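Thiaminase-I (Naegleria gruberi, PDB 4HCW) belongs to a thiaminase family whose members are alpha/beta proteins with a two-lobed fold resembling that of periplasmic binding proteins. Local coordinates at residues Phe159-Leu164 / Gln197-Ile202; Gly95-Phe100 / Gly113-Leu118. All coordinates share one frame; numbering follows the deposited sequence.

Interaction 1: Phe159-Leu164 / Gln197-Ile202; sequences FTVFGL and QKYRTI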
loop_
_atom_site.group_PDB
_atom_site.type_symbol
_atom_site.label_atom_id
_atom_site.label_comp_id
_atom_site.label_asym_id
_atom_site.label_seq_id
_atom_site.Cartn_x
_atom_site.Cartn_y
_atom_site.Cartn_z
ATOM N N PHE A 159 -11.580 2.809 4.554
ATOM C CA PHE A 159 -10.643 1.812 4.057
ATOM C C PHE A 159 -9.861 1.160 5.196
ATOM O O PHE A 159 -9.436 0.009 5.091
ATOM C CB PHE A 159 -9.685 2.456 3.053
ATOM C CG PHE A 159 -8.917 1.469 2.226
ATOM C CD1 PHE A 159 -9.511 0.848 1.140
ATOM C CD2 PHE A 159 -7.599 1.170 2.528
ATOM C CE1 PHE A 159 -8.806 -0.060 0.373
ATOM C CE2 PHE A 159 -6.888 0.263 1.764
ATOM C CZ PHE A 159 -7.492 -0.352 0.684
ATOM N N THR A 160 -9.679 1.900 6.285
ATOM C CA THR A 160 -8.936 1.399 7.437
ATOM C C THR A 160 -9.844 0.617 8.384
ATOM O O THR A 160 -9.453 -0.426 8.913
ATOM C CB THR A 160 -8.247 2.544 8.203
ATOM O OG1 THR A 160 -7.442 3.309 7.297
ATOM C CG2 THR A 160 -7.368 1.993 9.314
ATOM N N VAL A 161 -11.055 1.126 8.593
ATOM C CA VAL A 161 -12.051 0.438 9.406
ATOM C C VAL A 161 -12.360 -0.930 8.809
ATOM O O VAL A 161 -12.398 -1.936 9.519
ATOM C CB VAL A 161 -13.354 1.254 9.511
ATOM C CG1 VAL A 161 -14.467 0.414 10.121
ATOM C CG2 VAL A 161 -13.125 2.519 10.322
ATOM N N PHE A 162 -12.572 -0.955 7.497
ATOM C CA PHE A 162 -12.817 -2.198 6.775
ATOM C C PHE A 162 -11.616 -3.139 6.856
ATOM O O PHE A 162 -11.772 -4.344 7.051
ATOM C CB PHE A 162 -13.155 -1.901 5.311
ATOM C CG PHE A 162 -13.142 -3.115 4.423
ATOM C CD1 PHE A 162 -14.222 -3.979 4.393
ATOM C CD2 PHE A 162 -12.051 -3.386 3.611
ATOM C CE1 PHE A 162 -14.214 -5.095 3.578
ATOM C CE2 PHE A 162 -12.037 -4.500 2.794
ATOM C CZ PHE A 162 -13.120 -5.356 2.777
ATOM N N GLY A 163 -10.421 -2.577 6.705
ATOM C CA GLY A 163 -9.200 -3.362 6.682
ATOM C C GLY A 163 -8.876 -4.047 7.995
ATOM O O GLY A 163 -8.674 -5.260 8.034
ATOM N N LEU A 164 -8.827 -3.269 9.072
ATOM C CA LEU A 164 -8.463 -3.798 10.384
ATOM C C LEU A 164 -9.435 -4.865 10.875
ATOM O O LEU A 164 -9.026 -5.837 11.508
ATOM C CB LEU A 164 -8.360 -2.673 11.413
ATOM C CG LEU A 164 -7.210 -1.686 11.219
ATOM C CD1 LEU A 164 -7.132 -0.742 12.401
ATOM C CD2 LEU A 164 -5.893 -2.421 11.030
ATOM N N GLN A 197 -14.186 -6.103 19.666
ATOM C CA GLN A 197 -13.514 -5.953 20.951
ATOM C C GLN A 197 -12.036 -5.629 20.757
ATOM O O GLN A 197 -11.492 -4.743 21.417
ATOM C CB GLN A 197 -13.664 -7.231 21.780
ATOM C CG GLN A 197 -12.898 -7.231 23.096
ATOM C CD GLN A 197 -13.555 -6.377 24.165
ATOM O OE1 GLN A 197 -13.690 -5.162 24.015
ATOM N NE2 GLN A 197 -13.968 -7.013 25.257
ATOM N N LYS A 198 -11.394 -6.354 19.845
ATOM C CA LYS A 198 -9.977 -6.162 19.550
ATOM C C LYS A 198 -9.706 -4.764 19.003
ATOM O O LYS A 198 -8.742 -4.108 19.396
ATOM C CB LYS A 198 -9.499 -7.205 18.538
ATOM C CG LYS A 198 -9.824 -8.642 18.909
ATOM C CD LYS A 198 -9.063 -9.088 20.143
ATOM C CE LYS A 198 -9.300 -10.563 20.423
ATOM N NZ LYS A 198 -8.890 -11.414 19.270
ATOM N N TYR A 199 -10.564 -4.320 18.088
ATOM C CA TYR A 199 -10.424 -3.009 17.463
ATOM C C TYR A 199 -10.530 -1.898 18.500
ATOM O O TYR A 199 -9.800 -0.909 18.440
ATOM C CB TYR A 199 -11.494 -2.823 16.382
ATOM C CG TYR A 199 -11.333 -1.575 15.538
ATOM C CD1 TYR A 199 -11.827 -0.350 15.968
ATOM C CD2 TYR A 199 -10.699 -1.626 14.304
ATOM C CE1 TYR A 199 -11.685 0.790 15.200
ATOM C CE2 TYR A 199 -10.553 -0.490 13.526
ATOM C CZ TYR A 199 -11.049 0.715 13.979
ATOM O OH TYR A 199 -10.909 1.849 13.211
ATOM N N ARG A 200 -11.445 -2.067 19.450
ATOM C CA ARG A 200 -11.667 -1.065 20.485
ATOM C C ARG A 200 -10.446 -0.937 21.390
ATOM O O ARG A 200 -10.126 0.153 21.864
ATOM C CB ARG A 200 -12.906 -1.417 21.312
ATOM C CG ARG A 200 -13.474 -0.256 22.114
ATOM C CD ARG A 200 -13.806 0.922 21.211
ATOM N NE ARG A 200 -14.848 1.773 21.777
ATOM C CZ ARG A 200 -14.623 2.775 22.621
ATOM N NH1 ARG A 200 -15.637 3.495 23.082
ATOM N NH2 ARG A 200 -13.386 3.055 23.006
ATOM N N THR A 201 -9.768 -2.058 21.622
ATOM C CA THR A 201 -8.552 -2.074 22.427
ATOM C C THR A 201 -7.484 -1.190 21.793
ATOM O O THR A 201 -6.811 -0.418 22.476
ATOM C CB THR A 201 -7.999 -3.505 22.581
ATOM O OG1 THR A 201 -8.958 -4.320 23.266
ATOM C CG2 THR A 201 -6.696 -3.498 23.367
ATOM N N ILE A 202 -7.348 -1.303 20.476
ATOM C CA ILE A 202 -6.379 -0.513 19.727
ATOM C C ILE A 202 -6.799 0.952 19.648
ATOM O O ILE A 202 -5.979 1.850 19.831
ATOM C CB ILE A 202 -6.193 -1.070 18.306
ATOM C CG1 ILE A 202 -5.768 -2.537 18.372
ATOM C CG2 ILE A 202 -5.171 -0.249 17.533
ATOM C CD1 ILE A 202 -5.598 -3.183 17.022
#

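Interaction 2: Gly95-Phe100 / Gly113-Leu118; sequences GDLHSF and GFPQYL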
loop_
_atom_site.group_PDB
_atom_site.type_symbol
_atom_site.label_atom_id
_atom_site.label_comp_id
_atom_site.label_asym_id
_atom_site.label_seq_id
_atom_site.Cartn_x
_atom_site.Cartn_y
_atom_site.Cartn_z
ATOM N N GLY A 95 12.350 -8.659 -11.911
ATOM C CA GLY A 95 13.407 -9.405 -11.255
ATOM C C GLY A 95 12.835 -10.305 -10.179
ATOM O O GLY A 95 11.790 -10.927 -10.373
ATOM N N ASP A 96 13.513 -10.373 -9.039
ATOM C CA ASP A 96 13.062 -11.216 -7.937
ATOM C C ASP A 96 12.091 -10.488 -7.013
ATOM O O ASP A 96 12.373 -9.389 -6.535
ATOM C CB ASP A 96 14.253 -11.753 -7.140
ATOM C CG ASP A 96 15.047 -12.789 -7.907
ATOM O OD1 ASP A 96 14.458 -13.465 -8.778
ATOM O OD2 ASP A 96 16.258 -12.930 -7.640
ATOM N N LEU A 97 10.945 -11.115 -6.770
ATOM C CA LEU A 97 9.933 -10.568 -5.879
ATOM C C LEU A 97 9.844 -11.426 -4.626
ATOM O O LEU A 97 10.274 -12.580 -4.626
ATOM C CB LEU A 97 8.574 -10.546 -6.577
ATOM C CG LEU A 97 8.505 -9.894 -7.959
ATOM C CD1 LEU A 97 7.159 -10.166 -8.609
ATOM C CD2 LEU A 97 8.761 -8.401 -7.860
ATOM N N HIS A 98 9.286 -10.866 -3.559
ATOM C CA HIS A 98 9.030 -11.646 -2.355
ATOM C C HIS A 98 7.879 -12.611 -2.605
ATOM O O HIS A 98 7.170 -12.497 -3.605
ATOM C CB HIS A 98 8.706 -10.732 -1.173
ATOM C CG HIS A 98 9.896 -10.004 -0.628
ATOM N ND1 HIS A 98 10.543 -9.008 -1.327
ATOM C CD2 HIS A 98 10.554 -10.129 0.547
ATOM C CE1 HIS A 98 11.549 -8.549 -0.604
ATOM N NE2 HIS A 98 11.578 -9.213 0.538
ATOM N N SER A 99 7.697 -13.563 -1.696
ATOM C CA SER A 99 6.634 -14.550 -1.834
ATOM C C SER A 99 5.257 -13.893 -1.791
ATOM O O SER A 99 4.377 -14.228 -2.583
ATOM C CB SER A 99 6.747 -15.620 -0.745
ATOM O OG SER A 99 6.655 -15.047 0.547
ATOM N N PHE A 100 5.080 -12.948 -0.873
ATOM C CA PHE A 100 3.797 -12.271 -0.714
ATOM C C PHE A 100 3.527 -11.259 -1.825
ATOM O O PHE A 100 2.378 -11.047 -2.213
ATOM C CB PHE A 100 3.697 -11.602 0.661
ATOM C CG PHE A 100 4.839 -10.677 0.979
ATOM C CD1 PHE A 100 4.779 -9.335 0.638
ATOM C CD2 PHE A 100 5.965 -11.146 1.636
ATOM C CE1 PHE A 100 5.824 -8.482 0.940
ATOM C CE2 PHE A 100 7.014 -10.296 1.939
ATOM C CZ PHE A 100 6.943 -8.963 1.590
ATOM N N GLY A 113 -0.278 -9.093 -13.512
ATOM C CA GLY A 113 0.345 -7.783 -13.487
ATOM C C GLY A 113 1.740 -7.701 -12.897
ATOM O O GLY A 113 2.216 -8.632 -12.247
ATOM N N PHE A 114 2.392 -6.566 -13.132
ATOM C CA PHE A 114 3.727 -6.308 -12.610
ATOM C C PHE A 114 3.633 -5.480 -11.337
ATOM O O PHE A 114 3.147 -4.349 -11.365
ATOM C CB PHE A 114 4.570 -5.546 -13.636
ATOM C CG PHE A 114 4.521 -6.125 -15.021
ATOM C CD1 PHE A 114 3.562 -5.707 -15.928
ATOM C CD2 PHE A 114 5.443 -7.078 -15.421
ATOM C CE1 PHE A 114 3.517 -6.233 -17.203
ATOM C CE2 PHE A 114 5.403 -7.608 -16.697
ATOM C CZ PHE A 114 4.437 -7.185 -17.589
ATOM N N PRO A 115 4.095 -6.042 -10.211
ATOM C CA PRO A 115 4.101 -5.336 -8.927
ATOM C C PRO A 115 4.925 -4.053 -8.994
ATOM O O PRO A 115 6.071 -4.085 -9.440
ATOM C CB PRO A 115 4.765 -6.341 -7.983
ATOM C CG PRO A 115 4.502 -7.668 -8.604
ATOM C CD PRO A 115 4.572 -7.429 -10.080
ATOM N N GLN A 116 4.343 -2.941 -8.557
ATOM C CA GLN A 116 5.014 -1.647 -8.628
ATOM C C GLN A 116 5.383 -1.104 -7.252
ATOM O O GLN A 116 6.555 -0.861 -6.966
ATOM C CB GLN A 116 4.145 -0.628 -9.369
ATOM C CG GLN A 116 4.746 0.768 -9.418
ATOM C CD GLN A 116 3.925 1.732 -10.249
ATOM O OE1 GLN A 116 2.774 1.455 -10.588
ATOM N NE2 GLN A 116 4.515 2.873 -10.585
ATOM N N TYR A 117 4.377 -0.912 -6.407
ATOM C CA TYR A 117 4.591 -0.327 -5.088
ATOM C C TYR A 117 4.291 -1.316 -3.968
ATOM O O TYR A 117 3.450 -2.203 -4.114
ATOM C CB TYR A 117 3.729 0.925 -4.915
ATOM C CG TYR A 117 4.064 2.041 -5.878
ATOM C CD1 TYR A 117 5.382 2.343 -6.189
ATOM C CD2 TYR A 117 3.060 2.789 -6.479
ATOM C CE1 TYR A 117 5.693 3.363 -7.070
ATOM C CE2 TYR A 117 3.360 3.810 -7.361
ATOM C CZ TYR A 117 4.678 4.094 -7.652
ATOM O OH TYR A 117 4.982 5.110 -8.531
ATOM N N LEU A 118 4.990 -1.155 -2.851
ATOM C CA LEU A 118 4.746 -1.957 -1.660
ATOM C C LEU A 118 4.369 -1.022 -0.521
ATOM O O LEU A 118 5.077 -0.055 -0.246
ATOM C CB LEU A 118 5.992 -2.763 -1.293
ATOM C CG LEU A 118 5.784 -4.237 -0.933
ATOM C CD1 LEU A 118 7.103 -4.877 -0.528
ATOM C CD2 LEU A 118 4.747 -4.395 0.168
#

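Interaction 1: Phe159-Leu164 / Gln197-Ile202
Leu-164 and Tyr-199 mark the closest approach of two helical segments, 159-164 and 197-202, with their CA atoms 7.4 Å apart. At that separation the backbones do not meet, and Tyr-199 does most of the bridging. Its bond from CA to CB points toward segment 159-164, and with CG anti to the backbone N (chi1 -172°) the ring carries on to reach Leu-164 and Val-161. The long edge on the CD2/CE2 side runs past Leu-164. Leu-164 CB sits at this edge, in the plane of the ring, with CB 3.7 Å from Tyr-199 CE2. The CD1 branch of the same leucine comes in obliquely, 3.6 Å from Tyr-199 CE2, so two carbons of the leucine pack against CE2. The leucine and tyrosine side chains cross at about a right angle. Farther out, the phenol tip arrives beside Val-161, whose CG2 lies 3.7 Å from Tyr-199 OH; this is a van der Waals touch between a methyl group and an oxygen. That methyl is the valine branch lying beside the backbone N and anti to the carbonyl carbon.

Within helix 193-203, away from the contact, Gln-197 O takes two bonds from Thr-201, one from OG1 and one from N, on opposite faces of the carbonyl plane.

Val-153 of helix 151-155 touches both Leu-164 and Tyr-199, closing the group from a third helix, while Leu-357, the C-terminal residue, also packs on the tyrosine and Leu-353 of helix 343-353 on Val-161. This is a buried helix-to-helix contact of an alpha/beta domain, within the Thiaminase I-like N-terminal family region, in which a tyrosine from helix 193-203 packs on the leucine and valine of helix 158-169.

Interaction 2: Gly95-Phe100 / Gly113-Leu118
Leu-97 and Pro-115 make the tighter half of this contact: Leu-97 CD1 lies 3.6 Å from Pro-115 CG and 4.0 Å from Pro-115 CD, so one methyl rests on the outer corner of the pyrrolidine ring. With CG beside its backbone N and anti to its carbonyl carbon (chi1 -51°), Leu-97 reaches the proline although their CA atoms are 8.4 Å apart. The second touch is looser. Phe-100 offers the edge of its ring to Leu-118, with Leu-118 CD1 near the ring plane and 4.1 Å from Phe-100 CE1. CB of His-98, the N-cap residue of helix 99-105, lies over one face of that ring, toward its rim.

Between Pro-115 and Leu-118 the strand carries a classic beta bulge: Gln-116 and Tyr-117 both face Asp-263 of the antiparallel strand 260-267. Val-101, in the first turn of helix 99-105, touches Pro-115 and Leu-118 alike and ties the two halves together.

The wider touch lies between two buried residues, and it is the closer pair that sits nearer solvent. Leu-97 is partly exposed, and Asp-96 before it is exposed, its carboxylate making a long, weak ion pair with Arg-91.

In the fold
Along the chain, both segments of interaction 2 come before either segment of interaction 1. They lie on opposite sides of the chain's centre: interaction 1 about 17 Å from it and interaction 2 about 12 Å, measured from the middle of each contact. Their own centres are 27 Å apart and their nearest atoms about 12 Å, so they do not touch. What differs is the kind of element joined. Segments 95-100 and 113-118 bring a loop and the first turn of helix 99-105 onto strand 110-125, a long member of the central mixed sheet that pairs with strand 260-267. Segments 159-164 and 197-202 belong to helices 158-169 and 193-203, reached after that strand ends.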